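Local coordinates for protein fructosyl amine: oxygen oxidoreductase (Aspergillus fumigatus, PDB 3DJE) that is a flavoenzyme that uses FAD and oxygen to oxidise fructosyl amines, removing the sugar from glycated amino acids, at residues G222-T234 and W395-L409. Numbering follows the deposited sequence.
Sequences GQFLDFKNQLRPT and WNPDIAANRNWRDTL
Two carbonyls grip NH1 of R232: it donates to W405 O at 2.8 Å and, on a straighter line of 162°, to D407 O at 2.8 Å. Both acceptors lie at the guanidinium edge, so the turn from N404 to D407 closes around the arginine tip. CG of R232 stands opposite the backbone N (chi1 -176°), and a bend at chi3 swings the guanidinium past W405 while NE meets T234 OG1. L409 CD1 rests on one guanidinium face; NH2 forms a salt bridge with D339 on the neighbouring strand 331-339 and also donates to a water.

R403 works in the reverse sense. Its extended chain reaches back so that NH1 donates to N229 O at 2.9 Å, with this acceptor in the guanidinium plane; NH2 bonds to the backbone of D339, and CZ3 of W405 lies over one face, toward its rim. The edge of that indole also meets N229, with OD1 3.4 Å from CZ2 of W405 and the amide nearly perpendicular to the ring.

At the other end, the Q230 amide stands upright over W395, its NE2 above the ring centre and the two planes 89° apart. NE2 donates to F227 O across the type I' turn, whereas OE1 accepts from N396 N at 2.8 Å, approached from above the carbonyl plane. The A400 methyl packs against the turn backbone, and a water donates to both K228 O and P397 O.

Three of the four direct bonds across the contact run from an arginine to a main-chain carbonyl, tying the start of strand 232-242 and the loop before it to the segment after helix 387-393. D339 probably balances the charge of R232, whose side chain lies about 8 Å from the bound substrate analogue, placing the contact near the active site.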
loop_
_atom_site.group_PDB
_atom_site.type_symbol
_atom_site.label_atom_id
_atom_site.label_comp_id
_atom_site.label_asym_id
_atom_site.label_seq_id
_atom_site.Cartn_x
_atom_site.Cartn_y
_atom_site.Cartn_z
ATOM N N GLY A 222 3.071 12.293 -8.907
ATOM C CA GLY A 222 3.831 13.550 -9.018
ATOM C C GLY A 222 4.373 13.859 -10.406
ATOM O O GLY A 222 4.818 14.987 -10.677
ATOM N N GLN A 223 4.356 12.870 -11.299
ATOM C CA GLN A 223 4.790 13.095 -12.682
ATOM C C GLN A 223 3.857 14.089 -13.382
ATOM O O GLN A 223 4.271 14.849 -14.261
ATOM C CB GLN A 223 4.783 11.774 -13.445
ATOM C CG GLN A 223 5.389 11.890 -14.841
ATOM C CD GLN A 223 5.204 10.631 -15.645
ATOM O OE1 GLN A 223 5.482 9.526 -15.168
ATOM N NE2 GLN A 223 4.737 10.786 -16.875
ATOM N N PHE A 224 2.591 14.077 -12.986
ATOM C CA PHE A 224 1.526 14.723 -13.757
ATOM C C PHE A 224 1.088 16.101 -13.304
ATOM O O PHE A 224 0.429 16.825 -14.058
ATOM C CB PHE A 224 0.312 13.798 -13.785
ATOM C CG PHE A 224 0.633 12.445 -14.329
ATOM C CD1 PHE A 224 0.894 12.283 -15.684
ATOM C CD2 PHE A 224 0.744 11.347 -13.482
ATOM C CE1 PHE A 224 1.220 11.029 -16.192
ATOM C CE2 PHE A 224 1.071 10.092 -13.979
ATOM C CZ PHE A 224 1.303 9.931 -15.325
ATOM N N LEU A 225 1.444 16.446 -12.067
ATOM C CA LEU A 225 0.934 17.622 -11.391
ATOM C C LEU A 225 1.992 18.117 -10.414
ATOM O O LEU A 225 2.734 17.313 -9.859
ATOM C CB LEU A 225 -0.327 17.217 -10.591
ATOM C CG LEU A 225 -1.173 18.254 -9.863
ATOM C CD1 LEU A 225 -2.026 19.015 -10.847
ATOM C CD2 LEU A 225 -2.064 17.584 -8.831
ATOM N N ASP A 226 2.015 19.426 -10.173
ATOM C CA ASP A 226 2.839 19.993 -9.110
ATOM C C ASP A 226 2.165 19.808 -7.748
ATOM O O ASP A 226 1.226 20.536 -7.417
ATOM C CB ASP A 226 3.085 21.484 -9.378
ATOM C CG ASP A 226 4.045 22.124 -8.373
ATOM O OD1 ASP A 226 4.537 21.445 -7.445
ATOM O OD2 ASP A 226 4.307 23.339 -8.516
ATOM N N PHE A 227 2.648 18.842 -6.968
ATOM C CA PHE A 227 2.083 18.599 -5.650
ATOM C C PHE A 227 2.625 19.502 -4.548
ATOM O O PHE A 227 2.317 19.300 -3.368
ATOM C CB PHE A 227 2.230 17.122 -5.252
ATOM C CG PHE A 227 1.200 16.230 -5.878
ATOM C CD1 PHE A 227 1.416 15.669 -7.136
ATOM C CD2 PHE A 227 0.005 15.967 -5.217
ATOM C CE1 PHE A 227 0.454 14.836 -7.719
ATOM C CE2 PHE A 227 -0.970 15.127 -5.793
ATOM C CZ PHE A 227 -0.747 14.578 -7.047
ATOM N N LYS A 228 3.453 20.485 -4.910
ATOM C CA LYS A 228 4.025 21.377 -3.895
ATOM C C LYS A 228 4.716 20.601 -2.747
ATOM O O LYS A 228 4.506 20.894 -1.566
ATOM C CB LYS A 228 2.941 22.317 -3.340
ATOM C CG LYS A 228 2.085 23.021 -4.396
ATOM C CD LYS A 228 2.914 23.958 -5.255
ATOM C CE LYS A 228 2.047 24.702 -6.254
ATOM N NZ LYS A 228 2.878 25.421 -7.256
ATOM N N ASN A 229 5.506 19.595 -3.118
ATOM C CA ASN A 229 6.278 18.764 -2.191
ATOM C C ASN A 229 5.430 17.893 -1.272
ATOM O O ASN A 229 5.945 17.332 -0.312
ATOM C CB ASN A 229 7.297 19.597 -1.383
ATOM C CG ASN A 229 8.288 20.327 -2.281
ATOM O OD1 ASN A 229 8.797 19.762 -3.259
ATOM N ND2 ASN A 229 8.548 21.589 -1.966
ATOM N N GLN A 230 4.142 17.749 -1.578
ATOM C CA GLN A 230 3.277 16.928 -0.709
ATOM C C GLN A 230 3.534 15.424 -0.791
ATOM O O GLN A 230 3.196 14.698 0.151
ATOM C CB GLN A 230 1.801 17.197 -0.973
ATOM C CG GLN A 230 1.292 18.522 -0.441
ATOM C CD GLN A 230 -0.128 18.769 -0.877
ATOM O OE1 GLN A 230 -1.074 18.395 -0.182
ATOM N NE2 GLN A 230 -0.290 19.378 -2.049
ATOM N N LEU A 231 4.118 14.949 -1.893
ATOM C CA LEU A 231 4.320 13.494 -2.049
ATOM C C LEU A 231 5.792 13.100 -2.122
ATOM O O LEU A 231 6.548 13.710 -2.871
ATOM C CB LEU A 231 3.581 12.961 -3.288
ATOM C CG LEU A 231 2.058 13.159 -3.393
ATOM C CD1 LEU A 231 1.564 12.637 -4.746
ATOM C CD2 LEU A 231 1.352 12.442 -2.253
ATOM N N ARG A 232 6.188 12.074 -1.371
ATOM C CA ARG A 232 7.523 11.491 -1.500
ATOM C C ARG A 232 7.381 10.045 -1.972
ATOM O O ARG A 232 7.101 9.151 -1.154
ATOM C CB ARG A 232 8.289 11.516 -0.165
ATOM C CG ARG A 232 9.727 10.987 -0.303
ATOM C CD ARG A 232 10.404 10.795 1.068
ATOM N NE ARG A 232 9.788 9.708 1.831
ATOM C CZ ARG A 232 10.064 9.433 3.106
ATOM N NH1 ARG A 232 10.936 10.190 3.776
ATOM N NH2 ARG A 232 9.449 8.421 3.728
ATOM N N PRO A 233 7.568 9.797 -3.282
ATOM C CA PRO A 233 7.609 8.410 -3.748
ATOM C C PRO A 233 8.700 7.632 -3.021
ATOM O O PRO A 233 9.858 8.074 -2.978
ATOM C CB PRO A 233 7.907 8.547 -5.243
ATOM C CG PRO A 233 7.358 9.873 -5.602
ATOM C CD PRO A 233 7.701 10.743 -4.404
ATOM N N THR A 234 8.322 6.491 -2.437
ATOM C CA THR A 234 9.223 5.699 -1.592
ATOM C C THR A 234 8.920 4.219 -1.804
ATOM O O THR A 234 7.767 3.840 -2.072
ATOM C CB THR A 234 9.068 6.088 -0.105
ATOM O OG1 THR A 234 9.045 7.515 0.007
ATOM C CG2 THR A 234 10.242 5.553 0.718
ATOM N N TRP A 395 -6.053 19.016 0.303
ATOM C CA TRP A 395 -4.865 19.611 -0.321
ATOM C C TRP A 395 -4.166 20.488 0.712
ATOM O O TRP A 395 -4.794 21.361 1.307
ATOM C CB TRP A 395 -5.291 20.441 -1.535
ATOM C CG TRP A 395 -4.165 20.996 -2.340
ATOM C CD1 TRP A 395 -3.631 22.259 -2.245
ATOM C CD2 TRP A 395 -3.444 20.330 -3.384
ATOM N NE1 TRP A 395 -2.614 22.413 -3.168
ATOM C CE2 TRP A 395 -2.478 21.248 -3.878
ATOM C CE3 TRP A 395 -3.508 19.044 -3.945
ATOM C CZ2 TRP A 395 -1.583 20.916 -4.902
ATOM C CZ3 TRP A 395 -2.621 18.720 -4.982
ATOM C CH2 TRP A 395 -1.672 19.655 -5.445
ATOM N N ASN A 396 -2.876 20.239 0.938
ATOM C CA ASN A 396 -2.180 20.804 2.099
ATOM C C ASN A 396 -0.712 21.147 1.827
ATOM O O ASN A 396 0.179 20.503 2.372
ATOM C CB ASN A 396 -2.270 19.810 3.272
ATOM C CG ASN A 396 -2.129 20.474 4.652
ATOM O OD1 ASN A 396 -2.399 19.840 5.673
ATOM N ND2 ASN A 396 -1.716 21.733 4.684
ATOM N N PRO A 397 -0.447 22.165 0.988
ATOM C CA PRO A 397 0.963 22.488 0.731
ATOM C C PRO A 397 1.715 22.973 1.980
ATOM O O PRO A 397 2.928 22.774 2.092
ATOM C CB PRO A 397 0.886 23.606 -0.317
ATOM C CG PRO A 397 -0.464 24.176 -0.175
ATOM C CD PRO A 397 -1.360 23.063 0.257
ATOM N N ASP A 398 1.000 23.587 2.919
ATOM C CA ASP A 398 1.640 24.167 4.106
ATOM C C ASP A 398 2.319 23.143 5.017
ATOM O O ASP A 398 3.329 23.451 5.641
ATOM C CB ASP A 398 0.649 25.035 4.893
ATOM C CG ASP A 398 0.226 26.284 4.124
ATOM O OD1 ASP A 398 0.956 26.702 3.200
ATOM O OD2 ASP A 398 -0.840 26.852 4.442
ATOM N N ILE A 399 1.772 21.929 5.079
ATOM C CA ILE A 399 2.375 20.841 5.856
ATOM C C ILE A 399 3.648 20.309 5.191
ATOM O O ILE A 399 4.506 19.712 5.852
ATOM C CB ILE A 399 1.365 19.684 6.110
ATOM C CG1 ILE A 399 1.762 18.885 7.355
ATOM C CG2 ILE A 399 1.230 18.764 4.880
ATOM C CD1 ILE A 399 0.586 18.437 8.192
ATOM N N ALA A 400 3.757 20.539 3.884
ATOM C CA ALA A 400 4.874 20.050 3.088
ATOM C C ALA A 400 5.947 21.113 2.835
ATOM O O ALA A 400 6.968 20.830 2.207
ATOM C CB ALA A 400 4.360 19.486 1.777
ATOM N N ALA A 401 5.713 22.337 3.311
ATOM C CA ALA A 401 6.724 23.388 3.205
ATOM C C ALA A 401 7.871 23.074 4.164
ATOM O O ALA A 401 7.649 22.510 5.245
ATOM C CB ALA A 401 6.123 24.751 3.501
ATOM N N ASN A 402 9.088 23.426 3.747
ATOM C CA ASN A 402 10.324 23.097 4.471
ATOM C C ASN A 402 10.524 21.595 4.638
ATOM O O ASN A 402 10.991 21.138 5.685
ATOM C CB ASN A 402 10.361 23.774 5.849
ATOM C CG ASN A 402 10.221 25.280 5.770
ATOM O OD1 ASN A 402 9.391 25.870 6.465
ATOM N ND2 ASN A 402 11.032 25.912 4.926
ATOM N N ARG A 403 10.178 20.829 3.606
ATOM C CA ARG A 403 10.093 19.381 3.759
ATOM C C ARG A 403 11.427 18.659 3.909
ATOM O O ARG A 403 12.349 18.830 3.104
ATOM C CB ARG A 403 9.260 18.737 2.653
ATOM C CG ARG A 403 9.088 17.259 2.897
ATOM C CD ARG A 403 7.847 16.689 2.275
ATOM N NE ARG A 403 7.711 15.295 2.691
ATOM C CZ ARG A 403 6.829 14.450 2.178
ATOM N NH1 ARG A 403 5.994 14.863 1.231
ATOM N NH2 ARG A 403 6.778 13.197 2.626
ATOM N N ASN A 404 11.500 17.828 4.944
ATOM C CA ASN A 404 12.627 16.934 5.140
ATOM C C ASN A 404 12.363 15.602 4.448
ATOM O O ASN A 404 11.615 14.763 4.973
ATOM C CB ASN A 404 12.870 16.716 6.632
ATOM C CG ASN A 404 13.979 15.717 6.910
ATOM O OD1 ASN A 404 14.748 15.339 6.018
ATOM N ND2 ASN A 404 14.063 15.277 8.158
ATOM N N TRP A 405 12.984 15.416 3.283
ATOM C CA TRP A 405 12.819 14.199 2.489
ATOM C C TRP A 405 13.386 12.960 3.174
ATOM O O TRP A 405 13.035 11.836 2.809
ATOM C CB TRP A 405 13.457 14.338 1.096
ATOM C CG TRP A 405 12.871 15.416 0.229
ATOM C CD1 TRP A 405 13.516 16.527 -0.235
ATOM C CD2 TRP A 405 11.527 15.491 -0.285
ATOM N NE1 TRP A 405 12.665 17.284 -1.006
ATOM C CE2 TRP A 405 11.438 16.676 -1.049
ATOM C CE3 TRP A 405 10.393 14.671 -0.173
ATOM C CZ2 TRP A 405 10.261 17.063 -1.706
ATOM C CZ3 TRP A 405 9.221 15.057 -0.819
ATOM C CH2 TRP A 405 9.163 16.244 -1.577
ATOM N N ARG A 406 14.275 13.163 4.145
ATOM C CA ARG A 406 14.917 12.059 4.847
ATOM C C ARG A 406 14.213 11.710 6.172
ATOM O O ARG A 406 14.708 10.883 6.938
ATOM C CB ARG A 406 16.424 12.343 5.052
ATOM C CG ARG A 406 17.253 12.452 3.742
ATOM C CD ARG A 406 17.343 11.112 3.003
ATOM N NE ARG A 406 17.592 11.262 1.569
ATOM C CZ ARG A 406 17.278 10.345 0.653
ATOM N NH1 ARG A 406 16.705 9.206 1.015
ATOM N NH2 ARG A 406 17.544 10.565 -0.631
ATOM N N ASP A 407 13.054 12.327 6.421
ATOM C CA ASP A 407 12.208 12.022 7.589
ATOM C C ASP A 407 11.800 10.548 7.563
ATOM O O ASP A 407 11.206 10.071 6.583
ATOM C CB ASP A 407 10.954 12.917 7.594
ATOM C CG ASP A 407 10.192 12.909 8.928
ATOM O OD1 ASP A 407 10.329 11.971 9.749
ATOM O OD2 ASP A 407 9.409 13.863 9.150
ATOM N N THR A 408 12.102 9.833 8.643
ATOM C CA THR A 408 11.772 8.405 8.714
ATOM C C THR A 408 10.272 8.149 8.925
ATOM O O THR A 408 9.806 7.010 8.792
ATOM C CB THR A 408 12.590 7.686 9.809
ATOM O OG1 THR A 408 12.435 8.384 11.052
ATOM C CG2 THR A 408 14.066 7.629 9.425
ATOM N N LEU A 409 9.537 9.203 9.279
ATOM C CA LEU A 409 8.059 9.164 9.391
ATOM C C LEU A 409 7.519 8.016 10.247
ATOM O O LEU A 409 6.550 7.344 9.868
ATOM C CB LEU A 409 7.410 9.139 7.998
ATOM C CG LEU A 409 7.625 10.406 7.168
ATOM C CD1 LEU A 409 7.157 10.205 5.729
ATOM C CD2 LEU A 409 6.947 11.592 7.786
HETATM O O HOH W 1 4.704 23.122 0.089
HETATM O O HOH W 2 9.092 21.885 0.852
HETATM O O HOH W 3 9.825 6.701 6.073
#